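Local coordinates for Nsp15 (Middle East respiratory syndrome-related coronavirus, PDB 5YVD), which cleaves RNA as the coronavirus endoribonuclease Nsp15, probably at uridylates as in its EndoU family, and forms an assembly of six copies, at residues A[161-164]-A[170-173]; A[151-156]-A[192-197]. All blocks are in the same frame, centred on the assembly; numbering follows the deposited sequence.

Interaction 1. Residues A[161-164]-A[170-173]; sequences IRDS and PVKF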
loop_
_atom_site.group_PDB
_atom_site.type_symbol
_atom_site.label_atom_id
_atom_site.label_comp_id
_atom_site.label_asym_id
_atom_site.label_seq_id
_atom_site.Cartn_x
_atom_site.Cartn_y
_atom_site.Cartn_z
ATOM N N ILE A 161 -10.946 -30.271 19.135
ATOM C CA ILE A 161 -10.586 -31.664 19.288
ATOM C C ILE A 161 -11.227 -32.151 20.624
ATOM O O ILE A 161 -11.184 -31.450 21.632
ATOM C CB ILE A 161 -9.035 -31.750 19.156
ATOM C CG1 ILE A 161 -8.650 -32.685 18.023
ATOM C CG2 ILE A 161 -8.295 -32.094 20.446
ATOM C CD1 ILE A 161 -8.622 -31.994 16.675
ATOM N N ARG A 162 -11.866 -33.316 20.607
ATOM C CA ARG A 162 -12.644 -33.814 21.762
ATOM C C ARG A 162 -11.880 -34.901 22.512
ATOM O O ARG A 162 -11.242 -35.759 21.884
ATOM C CB ARG A 162 -13.976 -34.416 21.299
ATOM C CG ARG A 162 -14.849 -33.497 20.480
ATOM C CD ARG A 162 -15.792 -32.639 21.323
ATOM N NE ARG A 162 -16.113 -31.379 20.646
ATOM C CZ ARG A 162 -16.622 -30.294 21.233
ATOM N NH1 ARG A 162 -16.909 -30.288 22.545
ATOM N NH2 ARG A 162 -16.850 -29.202 20.490
ATOM N N ASP A 163 -11.987 -34.895 23.842
ATOM C CA ASP A 163 -11.360 -35.942 24.666
ATOM C C ASP A 163 -11.913 -37.362 24.359
ATOM O O ASP A 163 -13.090 -37.515 24.049
ATOM C CB ASP A 163 -11.509 -35.603 26.165
ATOM C CG ASP A 163 -10.295 -36.032 26.998
ATOM O OD1 ASP A 163 -9.305 -36.555 26.433
ATOM O OD2 ASP A 163 -10.328 -35.846 28.233
ATOM N N SER A 164 -11.032 -38.367 24.440
ATOM C CA SER A 164 -11.301 -39.769 24.063
ATOM C C SER A 164 -10.065 -40.647 24.299
ATOM O O SER A 164 -8.971 -40.143 24.450
ATOM C CB SER A 164 -11.664 -39.891 22.582
ATOM O OG SER A 164 -10.500 -40.031 21.774
ATOM N N PRO A 170 -2.723 -33.966 24.055
ATOM C CA PRO A 170 -3.568 -33.802 25.227
ATOM C C PRO A 170 -4.775 -32.904 24.953
ATOM O O PRO A 170 -4.710 -31.974 24.134
ATOM C CB PRO A 170 -2.634 -33.141 26.240
ATOM C CG PRO A 170 -1.568 -32.446 25.430
ATOM C CD PRO A 170 -1.426 -33.272 24.169
ATOM N N VAL A 171 -5.878 -33.206 25.630
ATOM C CA VAL A 171 -7.113 -32.422 25.557
ATOM C C VAL A 171 -7.516 -31.920 26.961
ATOM O O VAL A 171 -8.063 -30.819 27.140
ATOM C CB VAL A 171 -8.241 -33.279 24.935
ATOM C CG1 VAL A 171 -9.566 -32.530 24.924
ATOM C CG2 VAL A 171 -7.869 -33.700 23.527
ATOM N N LYS A 172 -7.259 -32.731 27.977
ATOM C CA LYS A 172 -7.595 -32.328 29.333
ATOM C C LYS A 172 -6.429 -31.537 29.905
ATOM O O LYS A 172 -5.351 -32.099 30.188
ATOM C CB LYS A 172 -7.925 -33.547 30.204
ATOM C CG LYS A 172 -8.343 -33.190 31.635
ATOM C CD LYS A 172 -9.829 -33.327 31.907
ATOM C CE LYS A 172 -10.708 -32.625 30.899
ATOM N NZ LYS A 172 -12.099 -32.698 31.399
ATOM N N PHE A 173 -6.645 -30.237 30.078
ATOM C CA PHE A 173 -5.584 -29.385 30.592
ATOM C C PHE A 173 -5.855 -29.008 32.031
ATOM O O PHE A 173 -7.005 -28.839 32.426
ATOM C CB PHE A 173 -5.352 -28.157 29.699
ATOM C CG PHE A 173 -4.663 -28.490 28.403
ATOM C CD1 PHE A 173 -5.404 -28.708 27.233
ATOM C CD2 PHE A 173 -3.280 -28.639 28.358
ATOM C CE1 PHE A 173 -4.771 -29.031 26.040
ATOM C CE2 PHE A 173 -2.637 -28.959 27.166
ATOM C CZ PHE A 173 -3.379 -29.159 26.007
#
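D163 and V171 bring the two backbones closest, their CA atoms 5.6 Å apart, where the chain leaves strand 159-162, runs through a short loop and comes back alongside without any hydrogen bond between 161-164 and 170-173. V171 makes the largest share of the contact, splitting its two methyls between different neighbours. CG1, held anti to the backbone N (chi1 176°), reaches the backbone at the end of the strand and lies 3.6 Å from D163 N, while CG2 meets I161 CG2 at 3.5 Å, the two side chains crossing at about a right angle. D163 runs past V171 in the opposite direction, so that its carboxylate lies against aliphatic carbon: D163 OD1 is 3.8 Å from V171 CB, and D163 OD2 is 3.9 Å from K172 CB. K172 NZ stays 4.8 Å from D163 OD2, because the bent lysine chain carries it to a salt bridge with D152. Backbone hydrogen bonds of I161 with A154 and of D163 with D152 pair the segment with strand 153-156 and the residue before it, I161 also packs on T280 of a second subunit, and after F173 the chain enters strand 174-178 of the five-stranded mixed sheet.

Interaction 2. Residues A[151-156]-A[192-197]; sequences PDYAYF and TQSRSC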
loop_
_atom_site.group_PDB
_atom_site.type_symbol
_atom_site.label_atom_id
_atom_site.label_comp_id
_atom_site.label_asym_id
_atom_site.label_seq_id
_atom_site.Cartn_x
_atom_site.Cartn_y
_atom_site.Cartn_z
ATOM N N PRO A 151 -12.094 -28.170 30.069
ATOM C CA PRO A 151 -13.216 -28.927 29.489
ATOM C C PRO A 151 -12.795 -30.126 28.643
ATOM O O PRO A 151 -11.616 -30.367 28.467
ATOM C CB PRO A 151 -13.916 -27.879 28.621
ATOM C CG PRO A 151 -12.819 -26.932 28.214
ATOM C CD PRO A 151 -11.836 -26.902 29.348
ATOM N N ASP A 152 -13.760 -30.877 28.126
ATOM C CA ASP A 152 -13.461 -32.079 27.326
ATOM C C ASP A 152 -13.162 -31.778 25.853
ATOM O O ASP A 152 -13.486 -32.588 24.962
ATOM C CB ASP A 152 -14.603 -33.087 27.418
ATOM C CG ASP A 152 -14.791 -33.626 28.818
ATOM O OD1 ASP A 152 -13.787 -33.733 29.555
ATOM O OD2 ASP A 152 -15.947 -33.963 29.160
ATOM N N TYR A 153 -12.505 -30.637 25.614
ATOM C CA TYR A 153 -12.038 -30.296 24.296
ATOM C C TYR A 153 -10.899 -29.283 24.360
ATOM O O TYR A 153 -10.632 -28.684 25.396
ATOM C CB TYR A 153 -13.173 -29.704 23.511
ATOM C CG TYR A 153 -13.619 -28.355 24.054
ATOM C CD1 TYR A 153 -14.672 -28.270 24.967
ATOM C CD2 TYR A 153 -12.990 -27.163 23.653
ATOM C CE1 TYR A 153 -15.089 -27.049 25.470
ATOM C CE2 TYR A 153 -13.400 -25.935 24.150
ATOM C CZ TYR A 153 -14.453 -25.876 25.064
ATOM O OH TYR A 153 -14.898 -24.654 25.575
ATOM N N ALA A 154 -10.262 -29.064 23.218
ATOM C CA ALA A 154 -9.113 -28.167 23.112
ATOM C C ALA A 154 -8.914 -27.764 21.646
ATOM O O ALA A 154 -9.565 -28.289 20.745
ATOM C CB ALA A 154 -7.859 -28.857 23.658
ATOM N N TYR A 155 -8.004 -26.836 21.413
ATOM C CA TYR A 155 -7.769 -26.320 20.088
ATOM C C TYR A 155 -6.504 -26.961 19.552
ATOM O O TYR A 155 -5.543 -27.082 20.288
ATOM C CB TYR A 155 -7.585 -24.822 20.211
ATOM C CG TYR A 155 -7.543 -24.043 18.923
ATOM C CD1 TYR A 155 -6.336 -23.779 18.268
ATOM C CD2 TYR A 155 -8.704 -23.517 18.388
ATOM C CE1 TYR A 155 -6.308 -23.012 17.113
ATOM C CE2 TYR A 155 -8.683 -22.770 17.226
ATOM C CZ TYR A 155 -7.497 -22.515 16.594
ATOM O OH TYR A 155 -7.537 -21.762 15.451
ATOM N N PHE A 156 -6.505 -27.385 18.289
ATOM C CA PHE A 156 -5.281 -27.912 17.659
ATOM C C PHE A 156 -5.234 -27.620 16.145
ATOM O O PHE A 156 -6.121 -28.053 15.400
ATOM C CB PHE A 156 -5.142 -29.422 17.936
ATOM C CG PHE A 156 -3.891 -30.051 17.363
ATOM C CD1 PHE A 156 -2.635 -29.481 17.577
ATOM C CD2 PHE A 156 -3.965 -31.240 16.636
ATOM C CE1 PHE A 156 -1.500 -30.070 17.058
ATOM C CE2 PHE A 156 -2.828 -31.836 16.116
ATOM C CZ PHE A 156 -1.598 -31.254 16.327
ATOM N N THR A 192 -18.632 -23.302 27.995
ATOM C CA THR A 192 -19.139 -23.189 26.624
ATOM C C THR A 192 -18.392 -24.210 25.802
ATOM O O THR A 192 -17.381 -24.718 26.249
ATOM C CB THR A 192 -18.904 -21.787 26.040
ATOM O OG1 THR A 192 -17.525 -21.427 26.180
ATOM C CG2 THR A 192 -19.766 -20.761 26.755
ATOM N N GLN A 193 -18.866 -24.531 24.612
ATOM C CA GLN A 193 -18.361 -25.739 23.914
ATOM C C GLN A 193 -17.663 -25.489 22.591
ATOM O O GLN A 193 -17.294 -26.436 21.920
ATOM C CB GLN A 193 -19.505 -26.726 23.681
ATOM C CG GLN A 193 -20.119 -27.243 24.953
ATOM C CD GLN A 193 -19.220 -28.216 25.653
ATOM O OE1 GLN A 193 -18.565 -29.039 25.029
ATOM N NE2 GLN A 193 -19.186 -28.130 26.964
ATOM N N SER A 194 -17.517 -24.226 22.205
ATOM C CA SER A 194 -16.707 -23.863 21.049
ATOM C C SER A 194 -17.185 -24.500 19.725
ATOM O O SER A 194 -16.378 -24.796 18.858
ATOM C CB SER A 194 -15.235 -24.252 21.314
ATOM O OG SER A 194 -14.715 -23.630 22.492
ATOM N N ARG A 195 -18.486 -24.713 19.559
ATOM C CA ARG A 195 -19.007 -25.244 18.299
ATOM C C ARG A 195 -19.409 -24.093 17.407
ATOM O O ARG A 195 -19.388 -22.920 17.827
ATOM C CB ARG A 195 -20.213 -26.147 18.550
ATOM C CG ARG A 195 -19.865 -27.394 19.328
ATOM C CD ARG A 195 -21.094 -28.186 19.732
ATOM N NE ARG A 195 -21.832 -27.507 20.795
ATOM C CZ ARG A 195 -22.766 -28.077 21.546
ATOM N NH1 ARG A 195 -23.076 -29.359 21.371
ATOM N NH2 ARG A 195 -23.387 -27.354 22.481
ATOM N N SER A 196 -19.797 -24.418 16.182
ATOM C CA SER A 196 -20.246 -23.388 15.249
ATOM C C SER A 196 -21.221 -23.975 14.258
ATOM O O SER A 196 -21.445 -25.179 14.252
ATOM C CB SER A 196 -19.059 -22.811 14.483
ATOM O OG SER A 196 -18.700 -23.690 13.438
ATOM N N CYS A 197 -21.768 -23.123 13.399
ATOM C CA CYS A 197 -22.817 -23.549 12.473
ATOM C C CYS A 197 -22.355 -24.476 11.374
ATOM O O CYS A 197 -23.182 -25.120 10.742
ATOM C CB CYS A 197 -23.538 -22.347 11.867
ATOM S SG CYS A 197 -24.789 -21.739 13.016
#
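With its CG set between the backbone N and the carbonyl carbon (chi1 67°), Y153 swings its ring out of strand 153-156 toward the loop 192-197, where S194, its OG anti to its own carbonyl carbon, turns its hydroxyl back to the ring. The phenol OH of Y153 donates a hydrogen bond of 2.6 Å to T192 O, approaching from above the carbonyl plane, with a C=O...donor angle of 134°. S194 OG comes in obliquely, 3.1 Å from Y153 CE2. The ring is covered on both sides: P151 CG lies over one face, 3.5 Å above the plane and toward the rim, and the backbone O of Q193 sits over the centre of the opposite face at 4.2 Å. The side-chain amide of Q193 is steeply inclined to the ring, their planes 67° apart, and its OE1 is 4.0 Å from Y153 CD1. K70 NZ hydrogen-bonds to the hydroxyls of Y153, T192 and S194, and D68 also bonds to S194 OG. Y153 thus helps tie the middle domain to the endoribonuclease region, and the lysine shared by three hydroxyls probably polarises the phenol and strengthens it as a donor to T192 O.

Overall arrangement
Strands 153-156 and 159-162 supply one side of each contact, interaction 2 using the first strand of the hairpin and interaction 1 the end of the second. Their centres are 10 Å apart, and they meet directly: beside the backbone pairing of the two strands and the K172-D152 salt bridge, V171 CG1 packs on Y153 CA at 3.4 Å. Both are partly buried, but interaction 2 lies nearer the middle of the chain, its centre about 7 Å from the chain's centre against about 15 Å. Interaction 1 is local and mostly aliphatic, within the middle domain; interaction 2 is polar and aromatic, bridging to the endoribonuclease region. R162 reinforces that bridge through a hydrogen bond to Q193 O.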